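Local coordinates for protein RNase NGR3 (Nicotiana glutinosa, PDB 1VD1) that probably cleaves single-stranded RNA as an endoribonuclease of the RNase T2 family and binds AMP and GMP in its nucleotide sites, at residues F13-P18 against S123-N128; P159-N164 against Y174-C179. One frame throughout, in Å; residues are numbered along the deposited sequence.

Contact 1: residues F13-P18 against S123-N128. With AMP (adenosine monophosphate), chain C.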
ATOM      1  N   PHE A  13      -2.267  -0.263  -6.855  1.00 12.68           N
ATOM      2  CA  PHE A  13      -1.334   0.486  -6.016  1.00 12.77           C
ATOM      3  C   PHE A  13      -1.881   0.204  -4.633  1.00 13.02           C
ATOM      4  O   PHE A  13      -3.003   0.599  -4.294  1.00 13.45           O
ATOM      5  CB  PHE A  13      -1.349   1.991  -6.312  1.00 14.76           C
ATOM      6  CG  PHE A  13      -0.459   2.786  -5.392  1.00 12.47           C
ATOM      7  CD1 PHE A  13       0.862   2.395  -5.169  1.00 12.47           C
ATOM      8  CD2 PHE A  13      -0.948   3.908  -4.726  1.00 14.18           C
ATOM      9  CE1 PHE A  13       1.682   3.113  -4.290  1.00 14.29           C
ATOM     10  CE2 PHE A  13      -0.142   4.629  -3.850  1.00 15.62           C
ATOM     11  CZ  PHE A  13       1.182   4.227  -3.631  1.00 14.24           C
ATOM     12  N   VAL A  14      -1.104  -0.520  -3.842  1.00 10.99           N
ATOM     13  CA  VAL A  14      -1.547  -0.935  -2.524  1.00 12.59           C
ATOM     14  C   VAL A  14      -0.838  -0.234  -1.381  1.00 12.91           C
ATOM     15  O   VAL A  14       0.389  -0.268  -1.277  1.00 11.77           O
ATOM     16  CB  VAL A  14      -1.372  -2.463  -2.380  1.00 13.03           C
ATOM     17  CG1 VAL A  14      -2.079  -2.971  -1.136  1.00 11.38           C
ATOM     18  CG2 VAL A  14      -1.922  -3.152  -3.634  1.00 11.68           C
ATOM     19  N   GLN A  15      -1.628   0.425  -0.541  1.00 14.81           N
ATOM     20  CA  GLN A  15      -1.101   1.112   0.626  1.00 14.05           C
ATOM     21  C   GLN A  15      -1.590   0.365   1.853  1.00 14.87           C
ATOM     22  O   GLN A  15      -2.566  -0.379   1.799  1.00 14.22           O
ATOM     23  CB  GLN A  15      -1.571   2.560   0.660  1.00 15.08           C
ATOM     24  CG  GLN A  15      -1.077   3.350  -0.537  1.00 16.71           C
ATOM     25  CD  GLN A  15      -1.556   4.781  -0.519  1.00 18.67           C
ATOM     26  OE1 GLN A  15      -1.108   5.594   0.297  1.00 20.23           O
ATOM     27  NE2 GLN A  15      -2.478   5.096  -1.415  1.00 16.11           N
ATOM     28  N   GLN A  16      -0.917   0.582   2.971  1.00 14.73           N
ATOM     29  CA  GLN A  16      -1.262  -0.115   4.191  1.00 14.72           C
ATOM     30  C   GLN A  16      -1.306   0.855   5.363  1.00 17.86           C
ATOM     31  O   GLN A  16      -0.712   1.933   5.313  1.00 18.42           O
ATOM     32  CB  GLN A  16      -0.206  -1.194   4.419  1.00 18.05           C
ATOM     33  CG  GLN A  16      -0.299  -1.990   5.704  1.00 20.49           C
ATOM     34  CD  GLN A  16       0.780  -3.047   5.764  1.00 22.85           C
ATOM     35  OE1 GLN A  16       0.739  -4.033   5.025  1.00 23.53           O
ATOM     36  NE2 GLN A  16       1.770  -2.838   6.628  1.00 22.94           N
ATOM     37  N   TRP A  17      -2.050   0.483   6.397  1.00 16.29           N
ATOM     38  CA  TRP A  17      -2.131   1.296   7.603  1.00 18.68           C
ATOM     39  C   TRP A  17      -1.199   0.551   8.551  1.00 17.59           C
ATOM     40  O   TRP A  17      -1.536  -0.520   9.052  1.00 17.67           O
ATOM     41  CB  TRP A  17      -3.563   1.309   8.145  1.00 18.73           C
ATOM     42  CG  TRP A  17      -3.726   2.184   9.348  1.00 17.45           C
ATOM     43  CD1 TRP A  17      -4.173   1.809  10.580  1.00 17.26           C
ATOM     44  CD2 TRP A  17      -3.425   3.579   9.437  1.00 18.40           C
ATOM     45  NE1 TRP A  17      -4.165   2.886  11.437  1.00 17.49           N
ATOM     46  CE2 TRP A  17      -3.709   3.985  10.762  1.00 18.29           C
ATOM     47  CE3 TRP A  17      -2.942   4.528   8.529  1.00 18.85           C
ATOM     48  CZ2 TRP A  17      -3.522   5.299  11.199  1.00 18.21           C
ATOM     49  CZ3 TRP A  17      -2.756   5.837   8.965  1.00 20.21           C
ATOM     50  CH2 TRP A  17      -3.047   6.206  10.291  1.00 17.66           C
ATOM     51  N   PRO A  18      -0.001   1.103   8.806  1.00 19.65           N
ATOM     52  CA  PRO A  18       0.959   0.443   9.695  1.00 20.21           C
ATOM     53  C   PRO A  18       0.395  -0.078  11.010  1.00 20.64           C
ATOM     54  O   PRO A  18       0.698  -1.197  11.424  1.00 20.83           O
ATOM     55  CB  PRO A  18       2.025   1.516   9.907  1.00 21.36           C
ATOM     56  CG  PRO A  18       2.002   2.260   8.617  1.00 22.38           C
ATOM     57  CD  PRO A  18       0.512   2.411   8.362  1.00 19.85           C
ATOM     58  N   SER A 123      -2.428  10.275  -3.824  1.00 24.28           N
ATOM     59  CA  SER A 123      -3.649   9.765  -3.213  1.00 23.75           C
ATOM     60  C   SER A 123      -3.934  10.428  -1.871  1.00 24.62           C
ATOM     61  O   SER A 123      -5.091  10.531  -1.467  1.00 23.13           O
ATOM     62  CB  SER A 123      -3.566   8.245  -3.041  1.00 22.33           C
ATOM     63  OG  SER A 123      -2.570   7.884  -2.108  1.00 23.03           O
ATOM     64  N   ASN A 124      -2.874  10.856  -1.186  1.00 24.98           N
ATOM     65  CA  ASN A 124      -2.964  11.543   0.105  1.00 26.37           C
ATOM     66  C   ASN A 124      -4.132  11.059   0.970  1.00 27.11           C
ATOM     67  O   ASN A 124      -4.999  11.838   1.375  1.00 26.04           O
ATOM     68  CB  ASN A 124      -3.072  13.050  -0.150  1.00 30.38           C
ATOM     69  CG  ASN A 124      -2.812  13.874   1.092  1.00 32.14           C
ATOM     70  OD1 ASN A 124      -1.894  13.588   1.863  1.00 33.47           O
ATOM     71  ND2 ASN A 124      -3.615  14.918   1.287  1.00 33.80           N
ATOM     72  N   LEU A 125      -4.129   9.763   1.263  1.00 24.96           N
ATOM     73  CA  LEU A 125      -5.186   9.130   2.041  1.00 24.12           C
ATOM     74  C   LEU A 125      -5.461   9.708   3.426  1.00 24.92           C
ATOM     75  O   LEU A 125      -6.591  10.087   3.728  1.00 23.24           O
ATOM     76  CB  LEU A 125      -4.894   7.636   2.180  1.00 22.63           C
ATOM     77  CG  LEU A 125      -4.789   6.819   0.888  1.00 23.20           C
ATOM     78  CD1 LEU A 125      -4.524   5.373   1.250  1.00 22.39           C
ATOM     79  CD2 LEU A 125      -6.070   6.936   0.069  1.00 22.15           C
ATOM     80  N   LEU A 126      -4.438   9.766   4.272  1.00 25.96           N
ATOM     81  CA  LEU A 126      -4.620  10.270   5.630  1.00 28.39           C
ATOM     82  C   LEU A 126      -5.310  11.625   5.677  1.00 29.69           C
ATOM     83  O   LEU A 126      -6.246  11.823   6.455  1.00 28.64           O
ATOM     84  CB  LEU A 126      -3.280  10.370   6.362  1.00 28.38           C
ATOM     85  CG  LEU A 126      -3.410  10.725   7.849  1.00 30.24           C
ATOM     86  CD1 LEU A 126      -4.253   9.672   8.553  1.00 29.02           C
ATOM     87  CD2 LEU A 126      -2.033  10.809   8.490  1.00 30.44           C
ATOM     88  N   GLU A 127      -4.851  12.558   4.852  1.00 30.90           N
ATOM     89  CA  GLU A 127      -5.449  13.887   4.838  1.00 34.55           C
ATOM     90  C   GLU A 127      -6.890  13.865   4.342  1.00 34.53           C
ATOM     91  O   GLU A 127      -7.756  14.527   4.921  1.00 35.12           O
ATOM     92  CB  GLU A 127      -4.615  14.837   3.979  1.00 36.31           C
ATOM     93  CG  GLU A 127      -3.251  15.157   4.567  1.00 42.14           C
ATOM     94  CD  GLU A 127      -3.341  15.938   5.867  1.00 44.05           C
ATOM     95  OE1 GLU A 127      -3.861  17.076   5.846  1.00 46.60           O
ATOM     96  OE2 GLU A 127      -2.893  15.415   6.910  1.00 44.71           O
ATOM     97  N   ASN A 128      -7.150  13.107   3.278  1.00 32.83           N
ATOM     98  CA  ASN A 128      -8.502  13.014   2.734  1.00 32.12           C
ATOM     99  C   ASN A 128      -9.474  12.478   3.775  1.00 31.09           C
ATOM    100  O   ASN A 128     -10.629  12.902   3.838  1.00 32.35           O
ATOM    101  CB  ASN A 128      -8.529  12.115   1.496  1.00 32.50           C
ATOM    102  CG  ASN A 128      -7.920  12.779   0.282  1.00 33.10           C
ATOM    103  OD1 ASN A 128      -8.207  13.940  -0.013  1.00 33.70           O
ATOM    104  ND2 ASN A 128      -7.085  12.041  -0.442  1.00 34.71           N
TER
HETATM  105  P   AMP C 296      -0.576  -9.828   3.813  1.00 52.93           P
HETATM  106  O1P AMP C 296      -1.835 -10.463   3.399  1.00 54.99           O
HETATM  107  O2P AMP C 296      -0.303  -9.977   5.273  1.00 54.33           O
HETATM  108  O3P AMP C 296      -0.500  -8.364   3.368  1.00 53.39           O
HETATM  109  O5' AMP C 296       0.565 -10.688   3.000  1.00 51.93           O
HETATM  110  C5' AMP C 296       1.736 -10.007   2.452  1.00 48.03           C
HETATM  111  C4' AMP C 296       3.014 -10.690   3.027  1.00 44.60           C
HETATM  112  O4' AMP C 296       4.052  -9.648   3.165  1.00 43.77           O
HETATM  113  C3' AMP C 296       2.802 -11.385   4.542  1.00 43.22           C
HETATM  114  O3' AMP C 296       3.680 -12.619   4.532  1.00 43.39           O
HETATM  115  C2' AMP C 296       3.322 -10.184   5.470  1.00 42.03           C
HETATM  116  O2' AMP C 296       4.004 -10.592   6.643  1.00 42.77           O
HETATM  117  C1' AMP C 296       4.345  -9.342   4.541  1.00 40.19           C
HETATM  118  N9  AMP C 296       4.168  -7.886   4.744  1.00 36.56           N
HETATM  119  C8  AMP C 296       3.005  -7.110   4.567  1.00 35.42           C
HETATM  120  N7  AMP C 296       3.062  -5.823   4.968  1.00 33.10           N
HETATM  121  C5  AMP C 296       4.405  -5.773   5.349  1.00 31.60           C
HETATM  122  C6  AMP C 296       5.173  -4.713   5.895  1.00 31.68           C
HETATM  123  N6  AMP C 296       4.565  -3.495   6.117  1.00 26.31           N
HETATM  124  N1  AMP C 296       6.514  -5.009   6.166  1.00 29.73           N
HETATM  125  C2  AMP C 296       7.082  -6.199   5.871  1.00 30.75           C
HETATM  126  N3  AMP C 296       6.430  -7.262   5.356  1.00 31.60           N
HETATM  127  C4  AMP C 296       5.106  -6.999   5.156  1.00 33.69           C
HETATM  128  O   HOH W   1      -1.522   8.284   1.036  1.00 20.55           O

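Contact 2: residues P159-N164 against Y174-C179. With AMP (adenosine monophosphate), chain C.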
ATOM      1  N   PRO A 159     -11.680   3.354  -4.170  1.00 22.60           N
ATOM      2  CA  PRO A 159     -10.661   2.417  -3.712  1.00 22.45           C
ATOM      3  C   PRO A 159     -11.339   1.148  -3.226  1.00 20.64           C
ATOM      4  O   PRO A 159     -12.550   1.122  -3.016  1.00 21.79           O
ATOM      5  CB  PRO A 159     -10.033   3.163  -2.551  1.00 22.37           C
ATOM      6  CG  PRO A 159     -11.255   3.738  -1.892  1.00 22.15           C
ATOM      7  CD  PRO A 159     -12.045   4.285  -3.086  1.00 22.87           C
ATOM      8  N   TYR A 160     -10.556   0.090  -3.072  1.00 19.00           N
ATOM      9  CA  TYR A 160     -11.071  -1.149  -2.518  1.00 16.54           C
ATOM     10  C   TYR A 160     -10.405  -1.167  -1.145  1.00 16.27           C
ATOM     11  O   TYR A 160      -9.211  -0.895  -1.045  1.00 16.75           O
ATOM     12  CB  TYR A 160     -10.601  -2.364  -3.313  1.00 17.99           C
ATOM     13  CG  TYR A 160     -10.842  -3.654  -2.567  1.00 15.36           C
ATOM     14  CD1 TYR A 160     -12.128  -4.180  -2.441  1.00 18.54           C
ATOM     15  CD2 TYR A 160      -9.797  -4.320  -1.938  1.00 16.51           C
ATOM     16  CE1 TYR A 160     -12.362  -5.340  -1.700  1.00 17.59           C
ATOM     17  CE2 TYR A 160     -10.018  -5.469  -1.197  1.00 14.99           C
ATOM     18  CZ  TYR A 160     -11.304  -5.973  -1.081  1.00 19.60           C
ATOM     19  OH  TYR A 160     -11.533  -7.105  -0.333  1.00 24.71           O
ATOM     20  N   ILE A 161     -11.164  -1.466  -0.097  1.00 15.34           N
ATOM     21  CA  ILE A 161     -10.606  -1.502   1.252  1.00 16.50           C
ATOM     22  C   ILE A 161     -10.477  -2.929   1.764  1.00 17.29           C
ATOM     23  O   ILE A 161     -11.442  -3.694   1.748  1.00 17.23           O
ATOM     24  CB  ILE A 161     -11.494  -0.731   2.255  1.00 17.68           C
ATOM     25  CG1 ILE A 161     -11.779   0.677   1.730  1.00 18.08           C
ATOM     26  CG2 ILE A 161     -10.831  -0.709   3.627  1.00 18.18           C
ATOM     27  CD1 ILE A 161     -10.545   1.558   1.540  1.00 19.45           C
ATOM     28  N   GLU A 162      -9.279  -3.285   2.219  1.00 17.03           N
ATOM     29  CA  GLU A 162      -9.035  -4.610   2.764  1.00 17.27           C
ATOM     30  C   GLU A 162      -8.983  -4.456   4.277  1.00 18.40           C
ATOM     31  O   GLU A 162      -8.282  -3.585   4.790  1.00 16.78           O
ATOM     32  CB  GLU A 162      -7.699  -5.172   2.257  1.00 18.38           C
ATOM     33  CG  GLU A 162      -7.404  -6.576   2.784  1.00 19.35           C
ATOM     34  CD  GLU A 162      -6.054  -7.106   2.348  1.00 19.74           C
ATOM     35  OE1 GLU A 162      -5.425  -6.496   1.462  1.00 17.93           O
ATOM     36  OE2 GLU A 162      -5.620  -8.147   2.896  1.00 24.17           O
ATOM     37  N   CYS A 163      -9.743  -5.285   4.982  1.00 18.86           N
ATOM     38  CA  CYS A 163      -9.771  -5.237   6.436  1.00 19.63           C
ATOM     39  C   CYS A 163      -9.220  -6.510   7.056  1.00 19.70           C
ATOM     40  O   CYS A 163      -9.347  -7.598   6.488  1.00 21.08           O
ATOM     41  CB  CYS A 163     -11.210  -5.025   6.930  1.00 17.72           C
ATOM     42  SG  CYS A 163     -11.870  -3.376   6.558  1.00 20.21           S
ATOM     43  N   ASN A 164      -8.577  -6.372   8.211  1.00 21.50           N
ATOM     44  CA  ASN A 164      -8.093  -7.535   8.935  1.00 22.31           C
ATOM     45  C   ASN A 164      -8.626  -7.382  10.355  1.00 24.99           C
ATOM     46  O   ASN A 164      -9.496  -6.543  10.596  1.00 25.23           O
ATOM     47  CB  ASN A 164      -6.555  -7.655   8.903  1.00 22.94           C
ATOM     48  CG  ASN A 164      -5.845  -6.502   9.574  1.00 24.02           C
ATOM     49  OD1 ASN A 164      -4.635  -6.569   9.808  1.00 27.51           O
ATOM     50  ND2 ASN A 164      -6.573  -5.441   9.874  1.00 21.50           N
ATOM     51  N   TYR A 174      -7.068  -2.154   6.908  1.00 18.43           N
ATOM     52  CA  TYR A 174      -5.700  -2.653   6.820  1.00 16.58           C
ATOM     53  C   TYR A 174      -4.986  -2.169   5.569  1.00 16.85           C
ATOM     54  O   TYR A 174      -3.906  -1.584   5.654  1.00 15.91           O
ATOM     55  CB  TYR A 174      -5.728  -4.180   6.878  1.00 17.22           C
ATOM     56  CG  TYR A 174      -4.404  -4.857   6.609  1.00 18.46           C
ATOM     57  CD1 TYR A 174      -3.237  -4.455   7.265  1.00 21.67           C
ATOM     58  CD2 TYR A 174      -4.320  -5.916   5.703  1.00 19.30           C
ATOM     59  CE1 TYR A 174      -2.019  -5.095   7.018  1.00 21.32           C
ATOM     60  CE2 TYR A 174      -3.115  -6.557   5.452  1.00 20.58           C
ATOM     61  CZ  TYR A 174      -1.970  -6.144   6.110  1.00 23.07           C
ATOM     62  OH  TYR A 174      -0.780  -6.785   5.853  1.00 23.74           O
ATOM     63  N   GLN A 175      -5.576  -2.414   4.404  1.00 13.95           N
ATOM     64  CA  GLN A 175      -4.968  -1.952   3.162  1.00 13.99           C
ATOM     65  C   GLN A 175      -5.953  -1.258   2.231  1.00 15.97           C
ATOM     66  O   GLN A 175      -7.155  -1.537   2.247  1.00 14.74           O
ATOM     67  CB  GLN A 175      -4.269  -3.110   2.445  1.00 14.28           C
ATOM     68  CG  GLN A 175      -3.029  -3.556   3.204  1.00 15.50           C
ATOM     69  CD  GLN A 175      -2.161  -4.511   2.424  1.00 16.76           C
ATOM     70  OE1 GLN A 175      -0.934  -4.415   2.467  1.00 19.83           O
ATOM     71  NE2 GLN A 175      -2.784  -5.444   1.710  1.00 16.92           N
ATOM     72  N   VAL A 176      -5.428  -0.338   1.428  1.00 14.56           N
ATOM     73  CA  VAL A 176      -6.241   0.424   0.491  1.00 13.51           C
ATOM     74  C   VAL A 176      -5.721   0.218  -0.926  1.00 14.48           C
ATOM     75  O   VAL A 176      -4.553   0.481  -1.219  1.00 15.31           O
ATOM     76  CB  VAL A 176      -6.217   1.932   0.842  1.00 13.70           C
ATOM     77  CG1 VAL A 176      -7.018   2.733  -0.182  1.00 13.69           C
ATOM     78  CG2 VAL A 176      -6.779   2.135   2.239  1.00 13.57           C
ATOM     79  N   TYR A 177      -6.603  -0.259  -1.799  1.00 13.33           N
ATOM     80  CA  TYR A 177      -6.249  -0.527  -3.181  1.00 15.11           C
ATOM     81  C   TYR A 177      -6.797   0.530  -4.120  1.00 16.81           C
ATOM     82  O   TYR A 177      -7.981   0.855  -4.078  1.00 17.42           O
ATOM     83  CB  TYR A 177      -6.804  -1.882  -3.645  1.00 13.40           C
ATOM     84  CG  TYR A 177      -6.180  -3.088  -2.990  1.00 15.11           C
ATOM     85  CD1 TYR A 177      -6.354  -3.334  -1.635  1.00 15.84           C
ATOM     86  CD2 TYR A 177      -5.449  -4.007  -3.740  1.00 19.92           C
ATOM     87  CE1 TYR A 177      -5.823  -4.467  -1.034  1.00 19.93           C
ATOM     88  CE2 TYR A 177      -4.909  -5.145  -3.149  1.00 20.19           C
ATOM     89  CZ  TYR A 177      -5.102  -5.368  -1.795  1.00 21.04           C
ATOM     90  OH  TYR A 177      -4.586  -6.502  -1.198  1.00 23.60           O
ATOM     91  N   LEU A 178      -5.919   1.052  -4.965  1.00 15.59           N
ATOM     92  CA  LEU A 178      -6.286   2.027  -5.982  1.00 17.25           C
ATOM     93  C   LEU A 178      -5.650   1.489  -7.250  1.00 16.06           C
ATOM     94  O   LEU A 178      -4.630   0.791  -7.192  1.00 17.65           O
ATOM     95  CB  LEU A 178      -5.719   3.419  -5.667  1.00 15.83           C
ATOM     96  CG  LEU A 178      -6.399   4.223  -4.558  1.00 18.64           C
ATOM     97  CD1 LEU A 178      -5.617   5.515  -4.300  1.00 16.54           C
ATOM     98  CD2 LEU A 178      -7.836   4.533  -4.970  1.00 17.09           C
ATOM     99  N   CYS A 179      -6.252   1.789  -8.395  1.00 16.49           N
ATOM    100  CA  CYS A 179      -5.715   1.332  -9.659  1.00 15.99           C
ATOM    101  C   CYS A 179      -5.037   2.455 -10.436  1.00 17.44           C
ATOM    102  O   CYS A 179      -5.493   3.604 -10.433  1.00 17.62           O
ATOM    103  CB  CYS A 179      -6.820   0.675 -10.503  1.00 16.06           C
ATOM    104  SG  CYS A 179      -7.339  -0.888  -9.736  1.00 16.50           S
TER
HETATM  105  P   AMP C 296      -0.576  -9.828   3.813  1.00 52.93           P
HETATM  106  O1P AMP C 296      -1.835 -10.463   3.399  1.00 54.99           O
HETATM  107  O2P AMP C 296      -0.303  -9.977   5.273  1.00 54.33           O
HETATM  108  O3P AMP C 296      -0.500  -8.364   3.368  1.00 53.39           O
HETATM  109  O5' AMP C 296       0.565 -10.688   3.000  1.00 51.93           O
HETATM  110  C5' AMP C 296       1.736 -10.007   2.452  1.00 48.03           C
HETATM  111  C4' AMP C 296       3.014 -10.690   3.027  1.00 44.60           C
HETATM  112  O4' AMP C 296       4.052  -9.648   3.165  1.00 43.77           O
HETATM  113  C3' AMP C 296       2.802 -11.385   4.542  1.00 43.22           C
HETATM  114  O3' AMP C 296       3.680 -12.619   4.532  1.00 43.39           O
HETATM  115  C2' AMP C 296       3.322 -10.184   5.470  1.00 42.03           C
HETATM  116  O2' AMP C 296       4.004 -10.592   6.643  1.00 42.77           O
HETATM  117  C1' AMP C 296       4.345  -9.342   4.541  1.00 40.19           C
HETATM  118  N9  AMP C 296       4.168  -7.886   4.744  1.00 36.56           N
HETATM  119  C8  AMP C 296       3.005  -7.110   4.567  1.00 35.42           C
HETATM  120  N7  AMP C 296       3.062  -5.823   4.968  1.00 33.10           N
HETATM  121  C5  AMP C 296       4.405  -5.773   5.349  1.00 31.60           C
HETATM  122  C6  AMP C 296       5.173  -4.713   5.895  1.00 31.68           C
HETATM  123  N6  AMP C 296       4.565  -3.495   6.117  1.00 26.31           N
HETATM  124  N1  AMP C 296       6.514  -5.009   6.166  1.00 29.73           N
HETATM  125  C2  AMP C 296       7.082  -6.199   5.871  1.00 30.75           C
HETATM  126  N3  AMP C 296       6.430  -7.262   5.356  1.00 31.60           N
HETATM  127  C4  AMP C 296       5.106  -6.999   5.156  1.00 33.69           C

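Contact 1: residues F13-P18 against S123-N128
Phe-13 meets Ser-123 only lightly: Ser-123 OG lies 4.4 Å from Phe-13 CE2, at the ring's edge and near its plane, while Phe-119 and Arg-120 of helix 109-123 also touch this ring. Gln-15 carries the contact. Its CG stands beside the backbone N (chi1 -62°) and the chain beyond is extended, which sends the amide straight off the strand toward the turn where helix 109-123 ends. There Gln-15 NE2 donates to Ser-123 OG at 2.9 Å, with OG tilted 22° from the amide plane. The hydroxyl's single proton is shared between Phe-119 O and Arg-120 O, so a serine suits a place where one small group must serve both helix and strand. Gln-15 OE1 takes a hydrogen bond from a water 2.8 Å away, and the same water accepts from Leu-125 N at 3.0 Å. A glutamine, donor and acceptor in one, suits this: both ends of its buried amide have a partner, which holds its rotation. Leu-125 arrives from the opposite direction, its CD1 lying 3.4 Å from Gln-15 NE2. Gln-16 turns its side chain the other way, to the bound AMP. Trp-17 CH2 and CZ3 reach Leu-126 CD1, each at 4.1 Å, a broad ring meeting an apolar branch; Trp-17 NE1 is bonded to Pro-206 O, and Phe-40 and Phe-205 pack against the indole. A sheet strand thus presents one side to the break between helices 109-123 and 125-130 and the other to nucleotide, the alpha+beta packing of the RNase T2 fold.

Contact 2: residues P159-N164 against Y174-C179
Ile-161 and Val-176 form the apolar centre of this antiparallel beta hairpin, their side chains lying side by side in a non-hydrogen-bonded pair with Ile-161 CD1 3.9 Å from Val-176 CG2. Pro-159 extends the patch, its CB meeting Leu-178 CD2 at 3.5 Å, and Ile-151 of helix 144-155 packs on Pro-159 and Ile-161, a place for apolar residues. On the other face, the edge of the Tyr-160 ring points toward the face of Tyr-177, an offset edge-to-face pair with planes at 71°. There Glu-162 (CG trans to its backbone N, chi1 -179°) suits its place by bringing one carboxylate oxygen to two donors: Tyr-177 OH meets Glu-162 OE1 at 2.8 Å on the syn side but 32° out of the carboxylate plane, and Gln-175 NE2 reaches it at 2.9 Å from above the opposite face. Gln-175 OE1 in turn bonds to His-43 ND1. Replacing Glu-162 with an alanine would probably leave Tyr-177 OH and Gln-175 NE2 without their shared acceptor. Tyr-174 and Gln-175 both face Glu-162, a classic beta bulge in which Glu-162 O accepts from both backbone N atoms. The Tyr-174 ring is sandwiched between Gln-175 CG and the Asn-164 amide; Tyr-174 OH donates to AMP O3P at 3.0 Å.

Overall arrangement
Contacts 1 and 2 lie in series along the chain, yet their centres are only about 9 Å apart because strands 10-16 and 171-181 are neighbours in one antiparallel sheet. Probable backbone hydrogen bonds join them at both ends, Phe-13 N to Leu-178 O at 2.6 Å and Trp-17 N to Tyr-174 O at 2.9 Å. Both contacts reach the same AMP: Gln-16 lies by the adenine and Tyr-174 by the phosphate, while Tyr-21 OH and Leu-83 N also hydrogen-bond to it. The side chain of the predicted active-site residue His-43 is about 6 Å from the side chain of Gln-15 in contact 1 and about 3 Å from that of Gln-175 in contact 2.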